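Translation initiation factor 6 (Methanocaldococcus jannaschii, PDB 1G61) binds the large (50S) ribosomal subunit and keeps it from joining the 30S subunit to form the 70S initiation complex. Local coordinates at residues 96-100 and 130-134; 161-165 and 193-197; 113-119 and 174-180; 49-55 and 80-84; 20-24 and 64-68. One frame throughout, in Å; residues are numbered along the deposited sequence.

From the N terminus, contact 5 opens first and joins the edge strands 20-21 and 64-65; contact 4 opens within that loop, at 49-55, and closes beyond it at 80-84, so the two cross, tying strand 47-50 to helix 78-90. Contact 1 follows in series, strand 96-100 with helix 128-135. Contact 3 starts inside the loop of contact 1, at the hairpin 111-120, and ends on helix 169-179, so contacts 1 and 3 cross; contact 2 (strand 160-163 with the loop before 200-202) crosses contact 3 in turn. Contact 5 lies nearest the centre and touches contacts 1 and 3, whereas Val97 meets Leu81 between contacts 1 and 4, and Thr163 meets Leu175 between contacts 2 and 3.

Contact 1. Residues 96-100 and 130-134; sequences NVEII and DIEDS
Ser134 OG donates to the backbone O of Asn96 over 2.9 Å, the shortest direct polar bond between strand 96-100 and helix 130-134. With OG anti to the backbone N (chi1 168°), the hydroxyl is turned to the strand, the donor tilted from the carbonyl plane. Asn96 replies through its amide: ND2 gives a nearly straight bond to Ser134 O, 3.0 Å long with 169° at the hydrogen. That acceptor lies in the amide plane of Asn96, although ND2 itself is tilted from the carbonyl plane of Ser134. Each side chain thus holds the other residue's backbone oxygen. The helix runs antiparallel to the strand, on one face of the sheet at its outermost strand 96-100, with helix 78-90 on the other side of that strand; helix 128-135 packs on the sheet of 64-65, 69-73 and 96-100, as in the pentein fold of the eIF-6 family. Further along, Glu98 CB rests on Ser134 CB at 3.7 Å. The Glu98 chain bends at chi2 and brings Glu98 OE2 within 3.6 Å of Asp130 OD2, a closeness that may raise the proton affinity of one carboxylate. A water bridges past this pair, donating to Ile99 O and, at 2.7 Å, to Asp130 OD2. At the end of the contact near Asp130, Ile100 CD1 lodges against Asp130 CB and, at 3.8 Å, crosses Ile131 CG1.

Contact 2. Residues 161-165 and 193-197; sequences CLTHP and TTSVG
Thr194 sets its CB over one face of the His164 imidazole, 3.8 Å from the ring centroid and 27° off the normal, a CH-pi contact displaced toward the ring's rim on the NE2-CD2 side. The two side chains lie side by side and point the same way. The methyl CG2 of Thr194 turns instead to Pro165, where it meets CG at 3.8 Å, so one threonine packs on both the ring and the proline next to it. Two residues on, Val196 reaches the strand: its CB touches Leu162 CD2 at 3.9 Å, and its CG2 lies 3.6 Å from Leu162 O. No hydrogen bond spans the two segments, which pack the end of strand 160-163 and the turn after it against the 187-199 loop, consistent with the α/β pentein fold of the eIF-6 family. Replacing His164 by an alanine would remove the ring and probably leave the Thr194 methine without its flat partner, opening a gap beside the loop. In the second shell, ND1 of His164 accepts from Leu166 N, a bond that would restrain the rotation of the imidazole. Thr163 OG1 donates to His164 O over 2.9 Å, linking neighbouring residues just after the strand. Across the contact, an inverse gamma turn centred on Ser195 brings Thr194 and Val196 round to the same partner segment, while Ile221 and Ala224 of helix 215-225 back Leu162.

Contact 3. Residues 113-119 and 174-180; sequences TNDKGAL and FLKSLFK
A Schellman motif ends helix 169-179, with Lys180 at positive phi, and the tight turn of the hairpin 111-113/117-120 receives this helix end. Asn114 OD1 accepts from Lys116 N at 2.8 Å, closing an Asx turn, and from Gly117 N at 2.9 Å, almost along the C=O axis, which makes an Asx motif. Asn114 ND2 crosses to Phe179 O over 3.0 Å with 173° at the hydrogen, on a lone pair and in the carbonyl plane; the same nitrogen also serves Thr157 O. The amide stands nearly perpendicular to the Phe179 ring. At that ring's edge, in plane, lies Gly117 O, 3.2 Å from Phe179 CE2. Gly117 passes so close to the helix that a beta carbon here would collide with Leu178 O. Farther along the strand, Leu119, with CG anti to its backbone N (chi1 -172°), spreads into the apolar helix face: CD2 meets Leu175 CD2 at 3.9 Å, CB touches Leu178 CD2, and CD1 reaches the edge of Phe174. On the outer side Lys116 arches over the helix end, bent at chi3, and places NZ 2.8 Å from Lys180 O, above the carbonyl plane; Asn158 O is a further partner of this amine. An amide and an ammonium group therefore satisfy carbonyls at the helix terminus, and the positive charge of Lys116 is likely to interact favourably with the partial negative charge there.

Contact 4. Residues 49-55 and 80-84; sequences LQTNIGG and ELDRI
Glu80 pushes its carboxylate into the turn at Gly54 and Gly55, and this is the tight end of the contact. Glu80 OE1 accepts from Gly54 N and Glu80 OE2 from Gly55 N, each over 2.7 Å; the Gly55 bond uses the syn lone pair, while Gly54 N comes from the syn side but out of the carboxylate plane. The extended chain beyond CG carries the group there, with Glu80 CG passing 3.5 Å from Asn52 O. OE1 also accepts from Glu77 N, just ahead of helix 78-90. Replacing Glu80 with an alanine would remove the carboxylate and probably leave both glycine N-H groups without these acceptors, freeing the turn to shift. A water links Glu80 OE2, to which it donates at 2.7 Å, with Asn52 ND2. The Arg83 end is more open to solvent, although its hydrogen bonds are short. Arg83 runs fully extended from CG to NE alongside Thr51. Arg83 NE and NH2 both grip the one oxygen Gln50 O, at 2.8 and 2.9 Å, in the planes of both guanidinium and carbonyl. Leu49 CD1 lies over one guanidinium face, 3.6 Å from Arg83 NH2. Between the ends, Leu49 CD2 crosses Ile84 CG1 at 3.9 Å. The contact joins helix 78-90 to the end of strand 47-50, the edge of a neighbouring three-stranded sheet, and the loop after it, as in the pentein fold; Ile84 rests on Leu70 of strand 69-73, and Ile53 packs between that strand and helix 59-62.

Contact 5. Residues 20-24 and 64-68; sequences LTTEE and VANKY
Thr22 and Ala65 meet where two short edge strands, 20-21 and 64-65, run almost side by side in the same direction. Both strands lead into antiparallel partners, 25-28 and 69-73, through turns closed by a side chain, an ST turn at Thr22 and an Asx turn at Asn66; this repetition near the centre of the chain is consistent with the pentein fold. No direct hydrogen bond crosses between the segments. From Thr22 CB, which faces the carbonyl carbon of Asn66, the chain forks. The methyl Thr22 CG2 presses on Ala65, 3.6 Å from Ala65 CB and 3.5 Å from Ala65 O, and touches Asn66 CA as well. The hydroxyl Thr22 OG1, held between the backbone N and the carbonyl carbon (chi1 72°), accepts from Glu24 N over 2.9 Å, is also bonded to Ile25 N, and meets a water at 2.7 Å. That water lies 2.9 Å from Asn66 O, making a polar bridge between the turns. Deeper in, Leu20 sets CD1 against Ala65 CB and CD2 near Val64 N. At the outer rim the Glu24 carboxylate lies along the aliphatic part of Lys67, Glu24 OE1 3.6 Å from Lys67 CG, while Lys67 NZ turns away and donates to Tyr68 OH at 3.0 Å.

Contact 1. Residues 96-100 and 130-134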
# COMPACT_ATOMS: atom_id res chain seq x y z
N ASN A 96 8.27 -12.11 7.23
CA ASN A 96 9.17 -11.48 8.18
C ASN A 96 8.40 -10.35 8.86
O ASN A 96 8.30 -9.27 8.26
CB ASN A 96 10.39 -10.92 7.44
CG ASN A 96 11.23 -11.95 6.73
OD1 ASN A 96 11.46 -13.04 7.24
ND2 ASN A 96 11.72 -11.63 5.53
N VAL A 97 7.79 -10.59 10.03
CA VAL A 97 7.04 -9.54 10.71
C VAL A 97 8.02 -8.70 11.52
O VAL A 97 8.70 -9.20 12.41
CB VAL A 97 5.94 -10.14 11.59
CG1 VAL A 97 5.16 -9.04 12.31
CG2 VAL A 97 5.05 -11.01 10.69
N GLU A 98 8.10 -7.40 11.19
CA GLU A 98 9.18 -6.56 11.73
C GLU A 98 8.60 -5.28 12.28
O GLU A 98 7.85 -4.59 11.55
CB GLU A 98 10.20 -6.27 10.62
CG GLU A 98 11.20 -5.20 10.95
CD GLU A 98 12.21 -5.53 12.03
OE1 GLU A 98 12.17 -6.65 12.58
OE2 GLU A 98 13.07 -4.67 12.34
N ILE A 99 8.89 -4.93 13.54
CA ILE A 99 8.51 -3.63 14.08
C ILE A 99 9.64 -2.65 13.75
O ILE A 99 10.81 -2.84 14.14
CB ILE A 99 8.26 -3.72 15.59
CG1 ILE A 99 7.11 -4.72 15.89
CG2 ILE A 99 8.04 -2.32 16.16
CD1 ILE A 99 6.88 -4.98 17.37
N ILE A 100 9.26 -1.61 13.00
CA ILE A 100 10.17 -0.51 12.64
C ILE A 100 9.97 0.56 13.71
O ILE A 100 8.90 1.18 13.78
CB ILE A 100 9.84 0.02 11.24
CG1 ILE A 100 10.02 -1.04 10.14
CG2 ILE A 100 10.65 1.28 10.98
CD1 ILE A 100 11.45 -1.55 9.97
N ASP A 130 16.78 -2.72 8.38
CA ASP A 130 15.61 -3.46 8.88
C ASP A 130 14.54 -3.67 7.80
O ASP A 130 13.88 -4.70 7.73
CB ASP A 130 14.99 -2.63 10.02
CG ASP A 130 15.70 -2.71 11.33
OD1 ASP A 130 16.58 -3.60 11.55
OD2 ASP A 130 15.35 -1.87 12.22
N ILE A 131 14.34 -2.63 6.99
CA ILE A 131 13.32 -2.65 5.94
C ILE A 131 13.79 -3.61 4.87
O ILE A 131 13.03 -4.47 4.39
CB ILE A 131 13.07 -1.25 5.42
CG1 ILE A 131 12.41 -0.40 6.53
CG2 ILE A 131 12.20 -1.21 4.18
CD1 ILE A 131 12.40 1.11 6.16
N GLU A 132 15.07 -3.54 4.45
CA GLU A 132 15.58 -4.51 3.47
C GLU A 132 15.46 -5.94 3.91
O GLU A 132 15.09 -6.83 3.13
CB GLU A 132 17.10 -4.26 3.27
CG GLU A 132 17.45 -3.05 2.46
CD GLU A 132 18.90 -2.62 2.58
OE1 GLU A 132 19.68 -2.94 3.54
OE2 GLU A 132 19.30 -1.90 1.65
N ASP A 133 15.80 -6.20 5.18
CA ASP A 133 15.79 -7.58 5.66
C ASP A 133 14.38 -8.14 5.74
O ASP A 133 14.23 -9.36 5.51
CB ASP A 133 16.51 -7.66 7.01
CG ASP A 133 18.04 -7.49 6.87
OD1 ASP A 133 18.55 -7.43 5.72
OD2 ASP A 133 18.68 -7.39 7.91
N SER A 134 13.38 -7.31 6.06
CA SER A 134 12.03 -7.78 6.19
C SER A 134 11.36 -7.90 4.82
O SER A 134 10.78 -8.93 4.49
CB SER A 134 11.19 -6.84 7.08
OG SER A 134 9.81 -7.20 6.95
O HOH W 1 13.24 -1.37 13.79

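Contact 2. Residues 161-165 and 193-197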
# COMPACT_ATOMS: atom_id res chain seq x y z
N CYS A 161 2.62 0.84 -11.77
CA CYS A 161 2.83 1.89 -10.78
C CYS A 161 2.08 3.15 -11.23
O CYS A 161 2.20 3.52 -12.41
CB CYS A 161 4.34 2.14 -10.65
SG CYS A 161 4.79 3.51 -9.57
N LEU A 162 1.35 3.73 -10.32
CA LEU A 162 0.69 5.02 -10.56
C LEU A 162 1.26 6.08 -9.63
O LEU A 162 1.28 5.83 -8.41
CB LEU A 162 -0.82 4.91 -10.38
CG LEU A 162 -1.62 6.21 -10.48
CD1 LEU A 162 -1.78 6.60 -11.96
CD2 LEU A 162 -2.98 6.07 -9.80
N THR A 163 1.72 7.21 -10.15
CA THR A 163 2.27 8.24 -9.28
C THR A 163 1.42 9.51 -9.27
O THR A 163 0.62 9.73 -10.18
CB THR A 163 3.71 8.64 -9.68
OG1 THR A 163 3.66 9.42 -10.89
CG2 THR A 163 4.55 7.41 -9.97
N HIS A 164 1.69 10.36 -8.29
CA HIS A 164 1.35 11.76 -8.29
C HIS A 164 1.55 12.37 -9.67
O HIS A 164 2.54 12.08 -10.36
CB HIS A 164 2.33 12.42 -7.28
CG HIS A 164 2.06 13.85 -6.95
ND1 HIS A 164 2.13 14.90 -7.85
CD2 HIS A 164 1.69 14.38 -5.76
CE1 HIS A 164 1.83 16.03 -7.19
NE2 HIS A 164 1.56 15.73 -5.93
N PRO A 165 0.62 13.24 -10.08
CA PRO A 165 0.66 13.78 -11.46
C PRO A 165 1.89 14.62 -11.75
O PRO A 165 2.16 14.85 -12.97
CB PRO A 165 -0.64 14.60 -11.55
CG PRO A 165 -1.02 14.89 -10.17
CD PRO A 165 -0.53 13.76 -9.30
N THR A 193 -7.47 14.28 -6.22
CA THR A 193 -6.50 14.09 -5.14
C THR A 193 -5.20 13.61 -5.74
O THR A 193 -5.19 12.64 -6.53
CB THR A 193 -7.10 13.08 -4.13
OG1 THR A 193 -8.29 13.68 -3.57
CG2 THR A 193 -6.14 12.77 -3.00
N THR A 194 -4.11 14.26 -5.34
CA THR A 194 -2.80 13.92 -5.94
C THR A 194 -2.10 12.79 -5.19
O THR A 194 -1.24 12.12 -5.74
CB THR A 194 -1.87 15.15 -5.96
OG1 THR A 194 -1.80 15.69 -4.63
CG2 THR A 194 -2.43 16.23 -6.87
N SER A 195 -2.47 12.60 -3.92
CA SER A 195 -1.84 11.56 -3.09
C SER A 195 -2.54 10.25 -3.42
O SER A 195 -3.39 9.75 -2.69
CB SER A 195 -1.93 11.99 -1.63
OG SER A 195 -3.19 12.55 -1.31
N VAL A 196 -2.19 9.67 -4.57
CA VAL A 196 -3.00 8.54 -5.05
C VAL A 196 -2.84 7.33 -4.17
O VAL A 196 -3.76 6.48 -4.13
CB VAL A 196 -2.61 8.21 -6.52
CG1 VAL A 196 -3.04 9.39 -7.40
CG2 VAL A 196 -1.16 7.87 -6.68
N GLY A 197 -1.74 7.21 -3.43
CA GLY A 197 -1.57 6.10 -2.50
C GLY A 197 -2.60 6.17 -1.36
O GLY A 197 -2.93 5.14 -0.77

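Contact 3. Residues 113-119 and 174-180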
# COMPACT_ATOMS: atom_id res chain seq x y z
N THR A 113 6.32 -0.23 -1.66
CA THR A 113 6.99 -1.48 -1.99
C THR A 113 6.12 -2.38 -2.84
O THR A 113 4.90 -2.45 -2.65
CB THR A 113 7.43 -2.21 -0.71
OG1 THR A 113 8.35 -3.28 -1.05
CG2 THR A 113 6.26 -2.81 0.10
N ASN A 114 6.80 -3.13 -3.73
CA ASN A 114 6.14 -4.31 -4.29
C ASN A 114 7.01 -5.51 -3.89
O ASN A 114 7.76 -5.43 -2.89
CB ASN A 114 5.86 -4.21 -5.78
CG ASN A 114 7.10 -4.07 -6.64
OD1 ASN A 114 8.23 -4.20 -6.14
ND2 ASN A 114 6.89 -3.81 -7.94
N ASP A 115 6.97 -6.62 -4.63
CA ASP A 115 7.77 -7.80 -4.27
C ASP A 115 9.15 -7.77 -4.92
O ASP A 115 9.86 -8.79 -4.77
CB ASP A 115 7.04 -9.08 -4.71
CG ASP A 115 5.75 -9.26 -3.93
OD1 ASP A 115 5.57 -8.64 -2.87
OD2 ASP A 115 4.85 -10.00 -4.38
N LYS A 116 9.51 -6.67 -5.58
CA LYS A 116 10.76 -6.54 -6.32
C LYS A 116 11.57 -5.33 -5.90
O LYS A 116 12.79 -5.35 -6.18
CB LYS A 116 10.52 -6.50 -7.87
CG LYS A 116 9.89 -7.82 -8.34
CD LYS A 116 9.45 -7.80 -9.79
CE LYS A 116 8.12 -7.09 -9.96
NZ LYS A 116 7.71 -7.09 -11.40
N GLY A 117 10.99 -4.31 -5.24
CA GLY A 117 11.77 -3.10 -4.88
C GLY A 117 10.92 -2.25 -3.94
O GLY A 117 9.68 -2.38 -3.89
N ALA A 118 11.63 -1.38 -3.23
CA ALA A 118 10.96 -0.46 -2.29
C ALA A 118 11.66 0.87 -2.29
O ALA A 118 12.90 0.96 -2.41
CB ALA A 118 10.98 -1.10 -0.88
N LEU A 119 10.84 1.92 -2.12
CA LEU A 119 11.31 3.28 -1.95
C LEU A 119 10.91 3.73 -0.54
O LEU A 119 9.79 3.48 -0.09
CB LEU A 119 10.67 4.20 -2.99
CG LEU A 119 11.21 5.63 -3.07
CD1 LEU A 119 12.65 5.65 -3.60
CD2 LEU A 119 10.31 6.48 -3.97
N PHE A 174 13.21 6.07 -13.19
CA PHE A 174 13.79 5.52 -11.97
C PHE A 174 12.85 4.59 -11.26
O PHE A 174 13.25 3.51 -10.83
CB PHE A 174 14.20 6.72 -11.10
CG PHE A 174 14.58 6.29 -9.68
CD1 PHE A 174 15.80 5.71 -9.35
CD2 PHE A 174 13.64 6.46 -8.67
CE1 PHE A 174 16.08 5.33 -8.04
CE2 PHE A 174 13.95 6.07 -7.37
CZ PHE A 174 15.16 5.50 -7.04
N LEU A 175 11.59 5.01 -11.08
CA LEU A 175 10.61 4.17 -10.38
C LEU A 175 10.32 2.89 -11.15
O LEU A 175 10.19 1.79 -10.62
CB LEU A 175 9.30 4.94 -10.17
CG LEU A 175 9.48 6.16 -9.24
CD1 LEU A 175 8.23 7.05 -9.30
CD2 LEU A 175 9.84 5.80 -7.80
N LYS A 176 10.22 3.03 -12.47
CA LYS A 176 9.96 1.85 -13.30
C LYS A 176 11.06 0.84 -13.12
O LYS A 176 10.82 -0.37 -13.03
CB LYS A 176 9.77 2.32 -14.75
CG LYS A 176 9.32 1.22 -15.67
CD LYS A 176 9.15 1.82 -17.07
CE LYS A 176 8.50 0.77 -17.95
NZ LYS A 176 8.79 1.12 -19.36
N SER A 177 12.31 1.32 -13.07
CA SER A 177 13.47 0.46 -12.90
C SER A 177 13.50 -0.13 -11.51
O SER A 177 13.73 -1.34 -11.31
CB SER A 177 14.74 1.30 -13.20
OG SER A 177 15.88 0.55 -12.90
N LEU A 178 13.26 0.68 -10.45
CA LEU A 178 13.31 0.22 -9.07
C LEU A 178 12.29 -0.88 -8.80
O LEU A 178 12.56 -1.86 -8.13
CB LEU A 178 13.05 1.40 -8.10
CG LEU A 178 12.96 1.06 -6.62
CD1 LEU A 178 14.23 0.40 -6.11
CD2 LEU A 178 12.64 2.35 -5.85
N PHE A 179 11.08 -0.72 -9.35
CA PHE A 179 9.99 -1.63 -9.06
C PHE A 179 9.89 -2.73 -10.11
O PHE A 179 9.08 -3.67 -9.93
CB PHE A 179 8.67 -0.81 -8.99
CG PHE A 179 8.64 0.09 -7.77
CD1 PHE A 179 8.44 1.45 -7.91
CD2 PHE A 179 8.79 -0.46 -6.49
CE1 PHE A 179 8.38 2.27 -6.78
CE2 PHE A 179 8.73 0.35 -5.37
CZ PHE A 179 8.54 1.70 -5.52
N LYS A 180 10.70 -2.65 -11.18
CA LYS A 180 10.76 -3.68 -12.23
C LYS A 180 9.38 -3.94 -12.80
O LYS A 180 8.93 -5.08 -12.95
CB LYS A 180 11.38 -4.96 -11.70
CG LYS A 180 12.83 -4.91 -11.35
CD LYS A 180 13.58 -4.39 -12.56
CE LYS A 180 15.04 -4.08 -12.30
NZ LYS A 180 15.38 -2.86 -13.10

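Contact 4. Residues 49-55 and 80-84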
# COMPACT_ATOMS: atom_id res chain seq x y z
N LEU A 49 -7.83 -9.72 6.49
CA LEU A 49 -7.85 -9.61 7.95
C LEU A 49 -8.34 -8.23 8.36
O LEU A 49 -7.76 -7.22 7.89
CB LEU A 49 -6.44 -9.80 8.53
CG LEU A 49 -6.35 -9.53 10.04
CD1 LEU A 49 -7.17 -10.54 10.84
CD2 LEU A 49 -4.88 -9.53 10.51
N GLN A 50 -9.35 -8.17 9.22
CA GLN A 50 -9.75 -6.91 9.83
C GLN A 50 -9.02 -6.77 11.15
O GLN A 50 -9.10 -7.64 12.01
CB GLN A 50 -11.27 -6.88 10.08
CG GLN A 50 -12.02 -6.81 8.74
CD GLN A 50 -13.52 -6.68 8.95
OE1 GLN A 50 -14.04 -5.54 9.09
NE2 GLN A 50 -14.22 -7.78 8.99
N THR A 51 -8.28 -5.66 11.33
CA THR A 51 -7.49 -5.45 12.53
C THR A 51 -7.28 -3.96 12.74
O THR A 51 -7.25 -3.17 11.79
CB THR A 51 -6.15 -6.21 12.46
OG1 THR A 51 -5.48 -6.12 13.74
CG2 THR A 51 -5.18 -5.63 11.43
N ASN A 52 -7.11 -3.55 13.99
CA ASN A 52 -6.52 -2.27 14.32
C ASN A 52 -5.00 -2.36 14.27
O ASN A 52 -4.44 -3.47 14.39
CB ASN A 52 -6.90 -1.86 15.75
CG ASN A 52 -8.36 -1.46 15.95
OD1 ASN A 52 -9.05 -1.07 15.02
ND2 ASN A 52 -8.77 -1.57 17.21
N ILE A 53 -4.34 -1.21 14.15
CA ILE A 53 -2.89 -1.09 14.39
C ILE A 53 -2.67 0.14 15.30
O ILE A 53 -3.11 1.20 14.92
CB ILE A 53 -2.02 -1.00 13.14
CG1 ILE A 53 -2.20 -2.27 12.28
CG2 ILE A 53 -0.55 -0.75 13.49
CD1 ILE A 53 -1.44 -2.30 10.97
N GLY A 54 -2.06 -0.05 16.47
CA GLY A 54 -1.88 1.06 17.40
C GLY A 54 -3.22 1.54 17.93
O GLY A 54 -3.34 2.68 18.41
N GLY A 55 -4.27 0.73 17.90
CA GLY A 55 -5.58 1.11 18.38
C GLY A 55 -6.41 1.74 17.30
O GLY A 55 -7.58 2.06 17.58
N GLU A 80 -2.87 -6.86 19.05
CA GLU A 80 -2.91 -6.70 17.58
C GLU A 80 -1.86 -7.56 16.91
O GLU A 80 -2.12 -8.20 15.90
CB GLU A 80 -2.71 -5.22 17.22
CG GLU A 80 -3.81 -4.30 17.77
CD GLU A 80 -3.38 -2.86 17.67
OE1 GLU A 80 -2.18 -2.52 17.52
OE2 GLU A 80 -4.27 -1.99 17.75
N LEU A 81 -0.65 -7.58 17.46
CA LEU A 81 0.42 -8.41 16.94
C LEU A 81 0.00 -9.88 16.99
O LEU A 81 0.16 -10.61 16.03
CB LEU A 81 1.68 -8.18 17.79
CG LEU A 81 2.99 -8.69 17.20
CD1 LEU A 81 3.26 -8.06 15.82
CD2 LEU A 81 4.12 -8.37 18.16
N ASP A 82 -0.56 -10.31 18.12
CA ASP A 82 -1.04 -11.65 18.25
C ASP A 82 -2.10 -11.99 17.18
O ASP A 82 -2.04 -13.09 16.56
CB ASP A 82 -1.64 -11.93 19.63
CG ASP A 82 -0.62 -11.98 20.74
OD1 ASP A 82 -1.04 -12.06 21.92
OD2 ASP A 82 0.60 -11.97 20.49
N ARG A 83 -3.06 -11.13 16.97
CA ARG A 83 -4.13 -11.28 16.00
C ARG A 83 -3.53 -11.44 14.60
O ARG A 83 -3.95 -12.31 13.81
CB ARG A 83 -5.10 -10.09 16.01
CG ARG A 83 -6.20 -10.19 14.95
CD ARG A 83 -7.29 -9.15 15.20
NE ARG A 83 -8.31 -9.24 14.17
CZ ARG A 83 -9.23 -10.23 14.04
NH1 ARG A 83 -9.28 -11.25 14.89
NH2 ARG A 83 -10.08 -10.17 13.01
N ILE A 84 -2.60 -10.56 14.27
CA ILE A 84 -1.98 -10.63 12.93
C ILE A 84 -1.17 -11.90 12.76
O ILE A 84 -1.32 -12.58 11.73
CB ILE A 84 -1.09 -9.38 12.73
CG1 ILE A 84 -1.93 -8.11 12.64
CG2 ILE A 84 -0.21 -9.53 11.48
CD1 ILE A 84 -1.15 -6.81 12.78
O HOH W 2 -6.60 -2.43 19.06

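Contact 5. Residues 20-24 and 64-68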
# COMPACT_ATOMS: atom_id res chain seq x y z
N LEU A 20 -4.29 -1.94 3.32
CA LEU A 20 -3.14 -2.25 2.45
C LEU A 20 -3.41 -3.63 1.85
O LEU A 20 -4.13 -4.47 2.44
CB LEU A 20 -1.80 -2.18 3.12
CG LEU A 20 -1.49 -3.19 4.23
CD1 LEU A 20 -0.96 -4.55 3.77
CD2 LEU A 20 -0.37 -2.59 5.09
N THR A 21 -2.76 -3.95 0.75
CA THR A 21 -2.81 -5.29 0.17
C THR A 21 -1.45 -5.73 -0.39
O THR A 21 -0.60 -4.91 -0.77
CB THR A 21 -3.86 -5.32 -0.97
OG1 THR A 21 -4.19 -6.69 -1.28
CG2 THR A 21 -3.44 -4.59 -2.24
N THR A 22 -1.31 -7.04 -0.44
CA THR A 22 -0.25 -7.69 -1.20
C THR A 22 -0.95 -8.56 -2.25
O THR A 22 -2.17 -8.42 -2.47
CB THR A 22 0.69 -8.50 -0.30
OG1 THR A 22 0.02 -9.67 0.15
CG2 THR A 22 1.11 -7.66 0.89
N GLU A 23 -0.19 -9.45 -2.90
CA GLU A 23 -0.81 -10.47 -3.75
C GLU A 23 -1.60 -11.47 -2.90
O GLU A 23 -2.51 -12.10 -3.47
CB GLU A 23 0.20 -11.25 -4.59
CG GLU A 23 1.02 -10.38 -5.53
CD GLU A 23 0.16 -9.79 -6.63
OE1 GLU A 23 -0.70 -10.50 -7.20
OE2 GLU A 23 0.35 -8.60 -6.96
N GLU A 24 -1.29 -11.63 -1.62
CA GLU A 24 -1.87 -12.72 -0.82
C GLU A 24 -2.81 -12.26 0.27
O GLU A 24 -3.80 -12.97 0.58
CB GLU A 24 -0.77 -13.61 -0.22
CG GLU A 24 0.10 -14.29 -1.28
CD GLU A 24 1.27 -13.55 -1.92
OE1 GLU A 24 1.82 -12.50 -1.40
OE2 GLU A 24 1.73 -13.99 -3.03
N VAL A 64 3.00 -1.61 6.19
CA VAL A 64 3.47 -1.95 4.85
C VAL A 64 3.63 -3.44 4.74
O VAL A 64 4.05 -4.06 5.73
CB VAL A 64 4.89 -1.32 4.71
CG1 VAL A 64 5.61 -1.79 3.52
CG2 VAL A 64 4.77 0.20 4.72
N ALA A 65 3.35 -4.03 3.58
CA ALA A 65 3.62 -5.45 3.43
C ALA A 65 3.90 -5.80 1.99
O ALA A 65 3.50 -5.08 1.07
CB ALA A 65 2.45 -6.31 3.92
N ASN A 66 4.62 -6.91 1.84
CA ASN A 66 4.77 -7.47 0.48
C ASN A 66 4.73 -8.99 0.66
O ASN A 66 4.26 -9.49 1.71
CB ASN A 66 5.99 -6.93 -0.24
CG ASN A 66 7.32 -7.42 0.28
OD1 ASN A 66 7.36 -8.15 1.29
ND2 ASN A 66 8.41 -7.05 -0.43
N LYS A 67 5.19 -9.75 -0.34
CA LYS A 67 5.13 -11.23 -0.20
C LYS A 67 6.02 -11.74 0.92
O LYS A 67 5.76 -12.82 1.48
CB LYS A 67 5.59 -11.89 -1.49
CG LYS A 67 5.31 -13.40 -1.55
CD LYS A 67 5.97 -14.06 -2.81
CE LYS A 67 7.41 -14.40 -2.52
NZ LYS A 67 8.14 -14.93 -3.73
N TYR A 68 7.07 -10.99 1.24
CA TYR A 68 8.13 -11.44 2.15
C TYR A 68 8.00 -10.90 3.57
O TYR A 68 8.46 -11.60 4.49
CB TYR A 68 9.49 -11.01 1.60
CG TYR A 68 9.82 -11.69 0.27
CD1 TYR A 68 9.82 -10.97 -0.94
CD2 TYR A 68 10.15 -13.04 0.22
CE1 TYR A 68 10.13 -11.56 -2.16
CE2 TYR A 68 10.44 -13.64 -1.00
CZ TYR A 68 10.43 -12.91 -2.18
OH TYR A 68 10.75 -13.57 -3.34
O HOH W 3 1.84 -11.06 1.67
O HOH W 4 3.06 -13.71 1.27